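Side-chain contacts in shikimate 5-dehydrogenase AroE (5-dehydroshikimate reductase) (Mycobacterium tuberculosis, PDB 4P4G), which probably catalyses the NADP-dependent interconversion of 3-dehydroshikimate and shikimate, the fourth step of the seven-step route to chorismate: residues G111-A116 and A185-S190; V209-I214 and L237-H242; L25-A30 and A246-F251; R74-R79 and N90-T95. All blocks are in the same frame, centred on the assembly; numbering follows the deposited sequence.

Contact 1: residues G111-A116 and A185-S190; sequences GALGAA and AEVLVS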
loop_
_atom_site.group_PDB
_atom_site.type_symbol
_atom_site.label_atom_id
_atom_site.label_comp_id
_atom_site.label_asym_id
_atom_site.label_seq_id
_atom_site.Cartn_x
_atom_site.Cartn_y
_atom_site.Cartn_z
ATOM N N GLY A 111 -3.908 4.554 -8.609
ATOM C CA GLY A 111 -3.083 4.607 -9.806
ATOM C C GLY A 111 -2.883 3.263 -10.474
ATOM O O GLY A 111 -2.859 3.175 -11.704
ATOM N N ALA A 112 -2.716 2.212 -9.673
ATOM C CA ALA A 112 -2.516 0.867 -10.212
ATOM C C ALA A 112 -3.774 0.356 -10.904
ATOM O O ALA A 112 -3.696 -0.295 -11.955
ATOM C CB ALA A 112 -2.103 -0.086 -9.119
ATOM N N LEU A 113 -4.930 0.630 -10.305
ATOM C CA LEU A 113 -6.202 0.190 -10.887
ATOM C C LEU A 113 -6.645 1.020 -12.082
ATOM O O LEU A 113 -7.187 0.475 -13.066
ATOM C CB LEU A 113 -7.309 0.174 -9.821
ATOM C CG LEU A 113 -7.204 -0.946 -8.796
ATOM C CD1 LEU A 113 -8.218 -0.764 -7.674
ATOM C CD2 LEU A 113 -7.413 -2.269 -9.498
ATOM N N GLY A 114 -6.449 2.337 -12.017
ATOM C CA GLY A 114 -6.817 3.210 -13.124
ATOM C C GLY A 114 -8.276 3.645 -13.077
ATOM O O GLY A 114 -8.584 4.838 -13.138
ATOM N N ALA A 115 -9.171 2.668 -12.972
ATOM C CA ALA A 115 -10.605 2.926 -12.863
ATOM C C ALA A 115 -11.283 1.778 -12.127
ATOM O O ALA A 115 -10.798 0.646 -12.149
ATOM C CB ALA A 115 -11.225 3.110 -14.243
ATOM N N ALA A 116 -12.392 2.088 -11.467
ATOM C CA ALA A 116 -13.242 1.107 -10.785
ATOM C C ALA A 116 -14.548 1.819 -10.457
ATOM O O ALA A 116 -14.530 2.982 -10.054
ATOM C CB ALA A 116 -12.587 0.603 -9.524
ATOM N N ALA A 185 -18.677 -8.989 -6.976
ATOM C CA ALA A 185 -17.606 -8.005 -7.068
ATOM C C ALA A 185 -16.923 -7.958 -8.432
ATOM O O ALA A 185 -16.837 -8.966 -9.138
ATOM C CB ALA A 185 -16.586 -8.243 -5.972
ATOM N N GLU A 186 -16.420 -6.779 -8.787
ATOM C CA GLU A 186 -15.742 -6.588 -10.065
ATOM C C GLU A 186 -14.245 -6.374 -9.888
ATOM O O GLU A 186 -13.480 -6.508 -10.840
ATOM C CB GLU A 186 -16.381 -5.418 -10.810
ATOM C CG GLU A 186 -17.884 -5.604 -10.995
ATOM C CD GLU A 186 -18.638 -4.292 -11.105
ATOM O OE1 GLU A 186 -19.515 -4.043 -10.242
ATOM O OE2 GLU A 186 -18.348 -3.515 -12.047
ATOM N N VAL A 187 -13.833 -6.056 -8.667
ATOM C CA VAL A 187 -12.426 -5.833 -8.371
ATOM C C VAL A 187 -12.108 -6.336 -6.977
ATOM O O VAL A 187 -12.923 -6.212 -6.064
ATOM C CB VAL A 187 -12.021 -4.345 -8.555
ATOM C CG1 VAL A 187 -12.827 -3.448 -7.656
ATOM C CG2 VAL A 187 -10.543 -4.146 -8.323
ATOM N N LEU A 188 -10.932 -6.932 -6.836
ATOM C CA LEU A 188 -10.445 -7.431 -5.558
ATOM C C LEU A 188 -9.083 -6.804 -5.269
ATOM O O LEU A 188 -8.168 -6.886 -6.091
ATOM C CB LEU A 188 -10.320 -8.956 -5.641
ATOM C CG LEU A 188 -9.615 -9.736 -4.543
ATOM C CD1 LEU A 188 -10.344 -9.519 -3.254
ATOM C CD2 LEU A 188 -9.572 -11.228 -4.897
ATOM N N VAL A 189 -8.946 -6.157 -4.115
ATOM C CA VAL A 189 -7.634 -5.691 -3.680
ATOM C C VAL A 189 -7.187 -6.540 -2.502
ATOM O O VAL A 189 -7.841 -6.550 -1.452
ATOM C CB VAL A 189 -7.633 -4.214 -3.280
ATOM C CG1 VAL A 189 -6.222 -3.798 -2.862
ATOM C CG2 VAL A 189 -8.155 -3.337 -4.435
ATOM N N SER A 190 -6.083 -7.262 -2.671
ATOM C CA SER A 190 -5.623 -8.170 -1.609
ATOM C C SER A 190 -4.457 -7.605 -0.823
ATOM O O SER A 190 -3.403 -7.292 -1.389
ATOM C CB SER A 190 -5.226 -9.528 -2.186
ATOM O OG SER A 190 -4.769 -10.378 -1.143
#
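Leu113 lays its two methyl groups against the side chains of Val187 and Val189, which alternation along the strand puts on the same side of the sheet. The CD2 methyl of Leu113 lies 3.8 Å from Val187 CG2, and the two side chains reach toward each other, tip to tip. The other branch goes to the next valine, Leu113 CD1 standing 4.1 Å from Val189 CG2, with the two chains meeting at a slant. One fork thus bridges two strand residues. Leu113 can do this because CG is turned opposite its own carbonyl carbon (chi1 -72°) and the branch beyond is extended. At Val187 the methyls divide the work: CG2, opposite the backbone N, takes the leucine, while CG1 looks to Ala116, whose CB makes a looser contact of 4.5 Å to Val187 CG1. No hydrogen bond crosses, and nearly all of the 129 Å² buried, both sides summed, comes from these four residues. Gly114, the first residue after the helix, has positive phi (86°) and turns the chain on toward Ala116. Val187 and Val189 pair through their backbones with Leu121 of strand 119-123, and the backbone of Leu188, whose side chain points away, pairs with strand 209-212. Leu113 also rests on Val209 and Leu211 of that strand and on Leu136 and Leu139, so the end of helix 105-113 packs on the parallel sheet beside helix 129-139.

Contact 2: residues V209-I214 and L237-H242; sequences VLLDAI and LQMLLH. With SKM ((3R,4S,5R)-3,4,5-trihydroxycyclohex-1-ene-1-carboxylic acid), chain C.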
loop_
_atom_site.group_PDB
_atom_site.type_symbol
_atom_site.label_atom_id
_atom_site.label_comp_id
_atom_site.label_asym_id
_atom_site.label_seq_id
_atom_site.Cartn_x
_atom_site.Cartn_y
_atom_site.Cartn_z
ATOM N N VAL A 209 -10.946 -8.552 -11.799
ATOM C CA VAL A 209 -9.705 -7.783 -11.678
ATOM C C VAL A 209 -9.125 -7.994 -10.288
ATOM O O VAL A 209 -9.851 -7.906 -9.287
ATOM C CB VAL A 209 -9.946 -6.266 -11.857
ATOM C CG1 VAL A 209 -8.625 -5.486 -11.773
ATOM C CG2 VAL A 209 -10.644 -5.962 -13.162
ATOM N N LEU A 210 -7.824 -8.273 -10.226
ATOM C CA LEU A 210 -7.111 -8.451 -8.965
ATOM C C LEU A 210 -5.961 -7.473 -8.877
ATOM O O LEU A 210 -5.111 -7.420 -9.778
ATOM C CB LEU A 210 -6.519 -9.861 -8.875
ATOM C CG LEU A 210 -5.384 -10.047 -7.850
ATOM C CD1 LEU A 210 -5.902 -9.951 -6.408
ATOM C CD2 LEU A 210 -4.646 -11.376 -8.071
ATOM N N LEU A 211 -5.924 -6.701 -7.798
ATOM C CA LEU A 211 -4.718 -5.954 -7.470
ATOM C C LEU A 211 -4.119 -6.629 -6.256
ATOM O O LEU A 211 -4.751 -6.683 -5.207
ATOM C CB LEU A 211 -5.059 -4.482 -7.166
ATOM C CG LEU A 211 -3.914 -3.627 -6.611
ATOM C CD1 LEU A 211 -2.714 -3.598 -7.575
ATOM C CD2 LEU A 211 -4.394 -2.214 -6.315
ATOM N N ASP A 212 -2.913 -7.188 -6.387
ATOM C CA ASP A 212 -2.281 -7.849 -5.247
ATOM C C ASP A 212 -1.185 -6.945 -4.715
ATOM O O ASP A 212 -0.319 -6.515 -5.470
ATOM C CB ASP A 212 -1.707 -9.216 -5.665
ATOM C CG ASP A 212 -1.474 -10.153 -4.481
ATOM O OD1 ASP A 212 -1.223 -9.651 -3.362
ATOM O OD2 ASP A 212 -1.539 -11.395 -4.672
ATOM N N ALA A 213 -1.224 -6.634 -3.424
ATOM C CA ALA A 213 -0.189 -5.777 -2.839
ATOM C C ALA A 213 1.184 -6.444 -2.812
ATOM O O ALA A 213 2.218 -5.770 -2.769
ATOM C CB ALA A 213 -0.595 -5.328 -1.448
ATOM N N ILE A 214 1.190 -7.772 -2.830
ATOM C CA ILE A 214 2.433 -8.550 -2.789
ATOM C C ILE A 214 3.175 -8.464 -4.133
ATOM O O ILE A 214 2.546 -8.481 -5.197
ATOM C CB ILE A 214 2.140 -10.044 -2.491
ATOM C CG1 ILE A 214 1.472 -10.215 -1.122
ATOM C CG2 ILE A 214 3.428 -10.882 -2.591
ATOM C CD1 ILE A 214 2.284 -9.675 0.034
ATOM N N LEU A 237 3.991 -4.562 -7.818
ATOM C CA LEU A 237 4.964 -3.632 -8.393
ATOM C C LEU A 237 4.274 -2.404 -8.947
ATOM O O LEU A 237 4.838 -1.301 -8.904
ATOM C CB LEU A 237 5.765 -4.297 -9.524
ATOM C CG LEU A 237 6.851 -5.298 -9.149
ATOM C CD1 LEU A 237 7.660 -5.675 -10.394
ATOM C CD2 LEU A 237 7.753 -4.713 -8.079
ATOM N N GLN A 238 3.068 -2.577 -9.490
ATOM C CA GLN A 238 2.340 -1.426 -10.029
ATOM C C GLN A 238 1.867 -0.529 -8.878
ATOM O O GLN A 238 1.944 0.705 -8.971
ATOM C CB GLN A 238 1.179 -1.870 -10.941
ATOM C CG GLN A 238 1.644 -2.661 -12.179
ATOM C CD GLN A 238 2.629 -1.874 -13.040
ATOM O OE1 GLN A 238 2.450 -0.682 -13.274
ATOM N NE2 GLN A 238 3.676 -2.544 -13.503
ATOM N N MET A 239 1.409 -1.138 -7.783
ATOM C CA MET A 239 1.069 -0.359 -6.584
ATOM C C MET A 239 2.306 0.352 -6.035
ATOM O O MET A 239 2.236 1.518 -5.649
ATOM C CB MET A 239 0.453 -1.237 -5.489
ATOM C CG MET A 239 -0.133 -0.427 -4.334
ATOM S SD MET A 239 -0.834 -1.449 -3.032
ATOM C CE MET A 239 -1.682 -2.684 -4.006
ATOM N N LEU A 240 3.439 -0.347 -6.015
ATOM C CA LEU A 240 4.696 0.242 -5.541
ATOM C C LEU A 240 5.094 1.490 -6.332
ATOM O O LEU A 240 5.460 2.504 -5.755
ATOM C CB LEU A 240 5.827 -0.794 -5.609
ATOM C CG LEU A 240 7.180 -0.269 -5.121
ATOM C CD1 LEU A 240 7.155 -0.130 -3.597
ATOM C CD2 LEU A 240 8.298 -1.204 -5.583
ATOM N N LEU A 241 5.023 1.408 -7.657
ATOM C CA LEU A 241 5.323 2.539 -8.525
ATOM C C LEU A 241 4.428 3.727 -8.228
ATOM O O LEU A 241 4.911 4.847 -8.026
ATOM C CB LEU A 241 5.106 2.137 -9.979
ATOM C CG LEU A 241 5.364 3.257 -10.990
ATOM C CD1 LEU A 241 6.809 3.722 -10.929
ATOM C CD2 LEU A 241 5.014 2.778 -12.384
ATOM N N HIS A 242 3.122 3.493 -8.206
ATOM C CA HIS A 242 2.191 4.601 -8.074
ATOM C C HIS A 242 2.237 5.263 -6.697
ATOM O O HIS A 242 2.056 6.474 -6.599
ATOM C CB HIS A 242 0.776 4.194 -8.496
ATOM C CG HIS A 242 0.624 4.098 -9.981
ATOM N ND1 HIS A 242 0.295 5.183 -10.759
ATOM C CD2 HIS A 242 0.803 3.058 -10.829
ATOM C CE1 HIS A 242 0.254 4.811 -12.031
ATOM N NE2 HIS A 242 0.556 3.528 -12.098
HETATM O O12 SKM C . 3.643 1.661 1.069
HETATM C C8 SKM C . 4.757 1.023 0.452
HETATM C C6 SKM C . 4.526 -0.461 0.491
HETATM O O7 SKM C . 4.117 -0.874 1.781
HETATM C C5 SKM C . 5.758 -1.133 0.161
HETATM C C4 SKM C . 6.980 -0.604 0.128
HETATM C C1 SKM C . 8.162 -1.488 -0.228
HETATM O O2 SKM C . 9.289 -0.983 -0.335
HETATM O O3 SKM C . 8.017 -2.709 -0.419
HETATM C C10 SKM C . 7.258 0.899 0.431
HETATM C C9 SKM C . 6.006 1.466 1.163
HETATM O O11 SKM C . 6.129 2.843 1.088
#
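Met239 sends its terminal methyl into the angle between Leu211 and Ala213. The evidence for tight packing is the cluster around CE: Met239 CE lies 3.6 Å from both Leu211 CG and Leu211 CD2, and 3.6 Å from Ala213 CA. The chain leaves the helix extended and bends only at its last torsion (chi3 -42°), which turns CE onto the leucine; the two side chains cross at about a right angle. The sulfur sits further off, Met239 SD being 4.2 Å from Ala213 CB. Around this knot the contact loosens: Leu237 points away from the strand and the end of Gln238 leads off it, both partly exposed. Past the strand end, Ile214 N donates to Asp212 OD1 over 3.1 Å, an Asx turn, while Asp212 OD2 bonds Thr220. On another side of the helix Leu240 CD1 touches C4 of the bound shikimate at 3.8 Å. Helix 236-252 therefore meets the parallel, Rossmann-type sheet at the C-terminal end of a strand, beside the substrate pocket.

Contact 3: residues L25-A30 and A246-F251; sequences LAAYRA and AQVEQF. With SKM ((3R,4S,5R)-3,4,5-trihydroxycyclohex-1-ene-1-carboxylic acid), chain C.
Val248 and Phe251, one helical turn apart, are the residues of 246-251 that meet Ala27 and Tyr28. Before them, Ala246 lends its carbonyl to the helix itself: Gln250 NE2, 3.2 Å from Ala246 O, and the backbone N of Gln250 approach that oxygen from opposite faces of its plane. Gln247 turns to the substrate instead. Its extended chain brings Gln247 NE2 within 3.0 Å of shikimate O11, a bent hydrogen bond (136° at the hydrogen), while OE1 is held by Ser63 and His24. Val248 carries the apolar part of the contact, its two methyls straddling one small side chain: CG1 and CG2 of Val248 each lie 3.9 Å from Ala27 CB. That symmetric fit follows from chi1 of 171°, which splits the methyls to either side of the approaching alanine. Phe251 comes last. Tyr28 OH reaches the edge of its ring, in plane, 3.5 Å from Phe251 CD2; the rings are not stacked, and the hydroxyl's polar partner is His24 ND1. One face of the Phe251 ring has Gln247 O 3.3 Å above it, toward the rim. His24, on the same helix as Tyr28, thus joins the tyrosine hydroxyl to the Gln247 amide. Helix 236-252 gives Gln247 to the shikimate pocket, and His24 with the packing of Ala27 and Tyr28 lies behind it, a helix-helix pairing consistent with second-shell support of the site.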
loop_
_atom_site.group_PDB
_atom_site.type_symbol
_atom_site.label_atom_id
_atom_site.label_comp_id
_atom_site.label_asym_id
_atom_site.label_seq_id
_atom_site.Cartn_x
_atom_site.Cartn_y
_atom_site.Cartn_z
ATOM N N LEU A 25 16.130 5.742 -6.039
ATOM C CA LEU A 25 17.460 6.102 -6.519
ATOM C C LEU A 25 17.408 6.518 -7.984
ATOM O O LEU A 25 18.069 7.467 -8.385
ATOM C CB LEU A 25 18.476 4.981 -6.273
ATOM C CG LEU A 25 18.796 4.813 -4.787
ATOM C CD1 LEU A 25 19.561 3.534 -4.543
ATOM C CD2 LEU A 25 19.556 6.023 -4.252
ATOM N N ALA A 26 16.602 5.814 -8.775
ATOM C CA ALA A 26 16.354 6.209 -10.160
ATOM C C ALA A 26 15.788 7.626 -10.239
ATOM O O ALA A 26 16.227 8.424 -11.071
ATOM C CB ALA A 26 15.408 5.218 -10.827
ATOM N N ALA A 27 14.812 7.926 -9.380
ATOM C CA ALA A 27 14.213 9.260 -9.328
ATOM C C ALA A 27 15.235 10.314 -8.935
ATOM O O ALA A 27 15.292 11.382 -9.545
ATOM C CB ALA A 27 13.034 9.281 -8.361
ATOM N N TYR A 28 16.030 10.028 -7.908
ATOM C CA TYR A 28 16.981 11.026 -7.420
ATOM C C TYR A 28 18.014 11.339 -8.492
ATOM O O TYR A 28 18.362 12.497 -8.702
ATOM C CB TYR A 28 17.659 10.602 -6.113
ATOM C CG TYR A 28 16.710 10.270 -4.974
ATOM C CD1 TYR A 28 15.398 10.733 -4.958
ATOM C CD2 TYR A 28 17.138 9.486 -3.908
ATOM C CE1 TYR A 28 14.535 10.414 -3.912
ATOM C CE2 TYR A 28 16.287 9.159 -2.871
ATOM C CZ TYR A 28 14.986 9.620 -2.878
ATOM O OH TYR A 28 14.144 9.290 -1.844
ATOM N N ARG A 29 18.494 10.312 -9.192
ATOM C CA ARG A 29 19.407 10.537 -10.312
ATOM C C ARG A 29 18.775 11.360 -11.444
ATOM O O ARG A 29 19.412 12.238 -12.016
ATOM C CB ARG A 29 19.931 9.200 -10.848
ATOM C CG ARG A 29 20.884 8.492 -9.893
ATOM C CD ARG A 29 21.616 7.354 -10.595
ATOM N NE ARG A 29 20.698 6.328 -11.084
ATOM C CZ ARG A 29 20.285 5.291 -10.358
ATOM N NH1 ARG A 29 20.712 5.148 -9.111
ATOM N NH2 ARG A 29 19.450 4.395 -10.880
ATOM N N ALA A 30 17.520 11.067 -11.770
ATOM C CA ALA A 30 16.799 11.832 -12.792
ATOM C C ALA A 30 16.632 13.302 -12.397
ATOM O O ALA A 30 16.627 14.188 -13.261
ATOM C CB ALA A 30 15.447 11.202 -13.063
ATOM N N ALA A 246 4.364 10.033 -5.069
ATOM C CA ALA A 246 4.082 11.060 -4.080
ATOM C C ALA A 246 5.141 11.071 -2.988
ATOM O O ALA A 246 5.371 12.096 -2.350
ATOM C CB ALA A 246 2.698 10.858 -3.489
ATOM N N GLN A 247 5.761 9.919 -2.745
ATOM C CA GLN A 247 6.830 9.858 -1.759
ATOM C C GLN A 247 8.044 10.641 -2.241
ATOM O O GLN A 247 8.641 11.422 -1.487
ATOM C CB GLN A 247 7.203 8.410 -1.462
ATOM C CG GLN A 247 6.233 7.708 -0.547
ATOM C CD GLN A 247 6.789 6.395 -0.061
ATOM O OE1 GLN A 247 7.742 5.854 -0.646
ATOM N NE2 GLN A 247 6.224 5.880 1.019
ATOM N N VAL A 248 8.414 10.453 -3.505
ATOM C CA VAL A 248 9.526 11.218 -4.074
ATOM C C VAL A 248 9.252 12.722 -4.000
ATOM O O VAL A 248 10.129 13.498 -3.637
ATOM C CB VAL A 248 9.833 10.768 -5.521
ATOM C CG1 VAL A 248 10.826 11.707 -6.175
ATOM C CG2 VAL A 248 10.399 9.342 -5.507
ATOM N N GLU A 249 8.021 13.125 -4.291
ATOM C CA GLU A 249 7.642 14.536 -4.216
ATOM C C GLU A 249 7.833 15.109 -2.819
ATOM O O GLU A 249 8.330 16.222 -2.667
ATOM C CB GLU A 249 6.213 14.752 -4.736
ATOM C CG GLU A 249 6.095 14.379 -6.218
ATOM C CD GLU A 249 4.726 14.612 -6.808
ATOM O OE1 GLU A 249 3.747 14.717 -6.036
ATOM O OE2 GLU A 249 4.637 14.688 -8.056
ATOM N N GLN A 250 7.453 14.347 -1.800
ATOM C CA GLN A 250 7.563 14.844 -0.437
ATOM C C GLN A 250 8.998 14.832 0.081
ATOM O O GLN A 250 9.373 15.692 0.874
ATOM C CB GLN A 250 6.624 14.083 0.492
ATOM C CG GLN A 250 5.159 14.475 0.291
ATOM C CD GLN A 250 4.219 13.570 1.031
ATOM O OE1 GLN A 250 3.858 13.841 2.175
ATOM N NE2 GLN A 250 3.813 12.482 0.386
ATOM N N PHE A 251 9.793 13.857 -0.358
ATOM C CA PHE A 251 11.198 13.790 0.051
ATOM C C PHE A 251 12.040 14.869 -0.646
ATOM O O PHE A 251 12.976 15.409 -0.055
ATOM C CB PHE A 251 11.790 12.395 -0.225
ATOM C CG PHE A 251 11.176 11.283 0.603
ATOM C CD1 PHE A 251 10.296 11.570 1.641
ATOM C CD2 PHE A 251 11.486 9.949 0.337
ATOM C CE1 PHE A 251 9.728 10.551 2.403
ATOM C CE2 PHE A 251 10.910 8.917 1.101
ATOM C CZ PHE A 251 10.034 9.228 2.130
HETATM O O12 SKM C . 3.643 1.661 1.069
HETATM C C8 SKM C . 4.757 1.023 0.452
HETATM C C6 SKM C . 4.526 -0.461 0.491
HETATM O O7 SKM C . 4.117 -0.874 1.781
HETATM C C5 SKM C . 5.758 -1.133 0.161
HETATM C C4 SKM C . 6.980 -0.604 0.128
HETATM C C1 SKM C . 8.162 -1.488 -0.228
HETATM O O2 SKM C . 9.289 -0.983 -0.335
HETATM O O3 SKM C . 8.017 -2.709 -0.419
HETATM C C10 SKM C . 7.258 0.899 0.431
HETATM C C9 SKM C . 6.006 1.466 1.163
HETATM O O11 SKM C . 6.129 2.843 1.088
#

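Contact 4: residues R74-R79 and N90-T95; sequences RFADER and NTLVRT. With SKM ((3R,4S,5R)-3,4,5-trihydroxycyclohex-1-ene-1-carboxylic acid), chain C.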
loop_
_atom_site.group_PDB
_atom_site.type_symbol
_atom_site.label_atom_id
_atom_site.label_comp_id
_atom_site.label_asym_id
_atom_site.label_seq_id
_atom_site.Cartn_x
_atom_site.Cartn_y
_atom_site.Cartn_z
ATOM N N ARG A 74 1.293 7.194 14.481
ATOM C CA ARG A 74 1.337 7.645 15.869
ATOM C C ARG A 74 2.593 8.456 16.183
ATOM O O ARG A 74 2.562 9.379 17.014
ATOM C CB ARG A 74 1.272 6.451 16.815
ATOM C CG ARG A 74 -0.067 5.751 16.816
ATOM C CD ARG A 74 -0.108 4.741 17.947
ATOM N NE ARG A 74 0.969 3.754 17.882
ATOM C CZ ARG A 74 0.858 2.558 17.312
ATOM N NH1 ARG A 74 -0.274 2.197 16.726
ATOM N NH2 ARG A 74 1.892 1.720 17.328
ATOM N N PHE A 75 3.699 8.088 15.547
ATOM C CA PHE A 75 4.996 8.691 15.845
ATOM C C PHE A 75 5.045 10.149 15.401
ATOM O O PHE A 75 5.603 11.004 16.096
ATOM C CB PHE A 75 6.109 7.898 15.158
ATOM C CG PHE A 75 7.446 8.589 15.187
ATOM C CD1 PHE A 75 8.223 8.567 16.338
ATOM C CD2 PHE A 75 7.929 9.248 14.061
ATOM C CE1 PHE A 75 9.460 9.202 16.373
ATOM C CE2 PHE A 75 9.160 9.888 14.091
ATOM C CZ PHE A 75 9.926 9.856 15.245
ATOM N N ALA A 76 4.464 10.425 14.238
ATOM C CA ALA A 76 4.478 11.765 13.660
ATOM C C ALA A 76 3.716 12.769 14.510
ATOM O O ALA A 76 2.662 12.454 15.065
ATOM C CB ALA A 76 3.901 11.734 12.262
ATOM N N ASP A 77 4.235 13.989 14.598
ATOM C CA ASP A 77 3.541 15.030 15.347
ATOM C C ASP A 77 2.576 15.847 14.476
ATOM O O ASP A 77 1.714 16.564 15.001
ATOM C CB ASP A 77 4.552 15.939 16.046
ATOM C CG ASP A 77 5.722 16.288 15.155
ATOM O OD1 ASP A 77 6.715 15.511 15.117
ATOM O OD2 ASP A 77 5.643 17.339 14.484
ATOM N N GLU A 78 2.727 15.751 13.153
ATOM C CA GLU A 78 1.764 16.326 12.212
ATOM C C GLU A 78 1.346 15.209 11.281
ATOM O O GLU A 78 2.144 14.333 10.987
ATOM C CB GLU A 78 2.399 17.376 11.296
ATOM C CG GLU A 78 3.035 18.601 11.901
ATOM C CD GLU A 78 3.633 19.472 10.801
ATOM O OE1 GLU A 78 4.662 20.139 11.036
ATOM O OE2 GLU A 78 3.071 19.467 9.683
ATOM N N ARG A 79 0.114 15.261 10.785
ATOM C CA ARG A 79 -0.343 14.287 9.791
ATOM C C ARG A 79 -1.101 14.975 8.669
ATOM O O ARG A 79 -1.814 15.948 8.904
ATOM C CB ARG A 79 -1.235 13.236 10.457
ATOM C CG ARG A 79 -0.541 12.530 11.611
ATOM C CD ARG A 79 -1.482 11.847 12.569
ATOM N NE ARG A 79 -0.724 11.382 13.733
ATOM C CZ ARG A 79 -0.841 11.878 14.959
ATOM N NH1 ARG A 79 -1.715 12.845 15.208
ATOM N NH2 ARG A 79 -0.089 11.391 15.941
ATOM N N ASN A 90 2.367 5.370 5.410
ATOM C CA ASN A 90 3.482 4.653 4.815
ATOM C C ASN A 90 4.637 5.598 4.500
ATOM O O ASN A 90 5.589 5.230 3.802
ATOM C CB ASN A 90 3.030 3.963 3.528
ATOM C CG ASN A 90 2.816 4.946 2.405
ATOM O OD1 ASN A 90 2.413 6.087 2.640
ATOM N ND2 ASN A 90 3.079 4.515 1.175
ATOM N N THR A 91 4.546 6.825 5.002
ATOM C CA THR A 91 5.535 7.858 4.674
ATOM C C THR A 91 5.733 8.763 5.873
ATOM O O THR A 91 4.759 9.221 6.469
ATOM C CB THR A 91 5.037 8.732 3.497
ATOM O OG1 THR A 91 4.597 7.897 2.421
ATOM C CG2 THR A 91 6.133 9.669 2.992
ATOM N N LEU A 92 6.987 8.989 6.253
ATOM C CA LEU A 92 7.317 10.035 7.219
ATOM C C LEU A 92 8.229 11.046 6.549
ATOM O O LEU A 92 9.235 10.670 5.939
ATOM C CB LEU A 92 8.027 9.439 8.433
ATOM C CG LEU A 92 7.148 8.567 9.320
ATOM C CD1 LEU A 92 8.021 7.780 10.278
ATOM C CD2 LEU A 92 6.151 9.428 10.077
ATOM N N VAL A 93 7.893 12.322 6.700
ATOM C CA VAL A 93 8.622 13.415 6.062
ATOM C C VAL A 93 9.182 14.339 7.135
ATOM O O VAL A 93 8.452 14.788 8.026
ATOM C CB VAL A 93 7.688 14.213 5.137
ATOM C CG1 VAL A 93 8.467 15.285 4.353
ATOM C CG2 VAL A 93 6.948 13.264 4.188
ATOM N N ARG A 94 10.474 14.635 7.050
ATOM C CA ARG A 94 11.104 15.501 8.037
ATOM C C ARG A 94 10.594 16.927 7.859
ATOM O O ARG A 94 10.484 17.417 6.730
ATOM C CB ARG A 94 12.625 15.465 7.877
ATOM C CG ARG A 94 13.377 16.072 9.053
ATOM C CD ARG A 94 13.246 15.145 10.222
ATOM N NE ARG A 94 14.354 15.248 11.167
ATOM C CZ ARG A 94 14.259 15.858 12.341
ATOM N NH1 ARG A 94 13.111 16.420 12.706
ATOM N NH2 ARG A 94 15.305 15.905 13.154
ATOM N N THR A 95 10.251 17.583 8.965
ATOM C CA THR A 95 9.836 18.987 8.943
ATOM C C THR A 95 10.848 19.794 9.782
ATOM O O THR A 95 11.743 19.200 10.388
ATOM C CB THR A 95 8.389 19.157 9.483
ATOM O OG1 THR A 95 8.387 19.059 10.915
ATOM C CG2 THR A 95 7.444 18.129 8.877
HETATM O O12 SKM C . 3.643 1.661 1.069
HETATM C C8 SKM C . 4.757 1.023 0.452
HETATM C C6 SKM C . 4.526 -0.461 0.491
HETATM O O7 SKM C . 4.117 -0.874 1.781
HETATM C C5 SKM C . 5.758 -1.133 0.161
HETATM C C4 SKM C . 6.980 -0.604 0.128
HETATM C C1 SKM C . 8.162 -1.488 -0.228
HETATM O O2 SKM C . 9.289 -0.983 -0.335
HETATM O O3 SKM C . 8.017 -2.709 -0.419
HETATM C C10 SKM C . 7.258 0.899 0.431
HETATM C C9 SKM C . 6.006 1.466 1.163
HETATM O O11 SKM C . 6.129 2.843 1.088
HETATM O O HOH W 1 6.154 18.646 12.515
#
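Leu92 spreads its two methyls over Phe75, the last residue of helix 69-75, and Ala76 just beyond it: Leu92 CD2 lies 3.9 Å from Ala76 CB, and Leu92 CD1 is 4.1 Å from Phe75 CD2. The phenyl ring is met obliquely, and the two side chains cross at about a right angle. Phe75 CG stands opposite the backbone N (chi1 169°), which leaves the CD2 corner of the ring near Leu92; the ring also meets Trp99 of strand 98-102 and side chains of helix 48-53. Further on, Glu78 stretches its full length toward Thr95, coming from the opposite direction, yet Glu78 OE1 and Thr95 OG1 stay 3.9 Å apart, too far for a direct bond. A water lies close to both, but acceptors crowd it and its bonding is doubtful. The other carboxylate oxygen, OE2, forms a salt bridge with Arg100. Just before the strand, Asn90 holds CG wedged between its backbone N and carbonyl carbon (chi1 73°), aiming ND2 at the ligand: Asn90 ND2 donates to shikimate O12 at 2.9 Å, nearly straight (165°). Its OD1 accepts from Thr91 OG1 at 2.8 Å, with the hydroxyl above the carbonyl plane, and from Thr104 N. Two donors to OD1 are consistent with an amide held so that ND2 faces the substrate hydroxyl: apolar packing secures Leu92, while the polar group two residues earlier serves the ligand.

Contacts 1 and 2, with centres 9 Å apart, share the parallel sheet: strands 187-190 and 209-212 are neighbours, probably hydrogen-bonded through Leu188 O, 2.8 Å from Leu211 N. Contact 4 and helix 20-30 of contact 3 belong to the substrate-binding domain, and the two contacts touch directly, Gln247 NE2 lying 2.9 Å from Thr91 OG1. Helix 236-252 carries one segment of contact 2 and one of contact 3, whose centres are 19 Å apart, and so links the two halves. Shikimate is touched from contacts 2, 3 and 4, whereas the Val189 side chain of contact 1 stays about 12 Å from it. Contacts 1 and 4, 28 Å apart between centres, lie on opposite sides of the chain's centre.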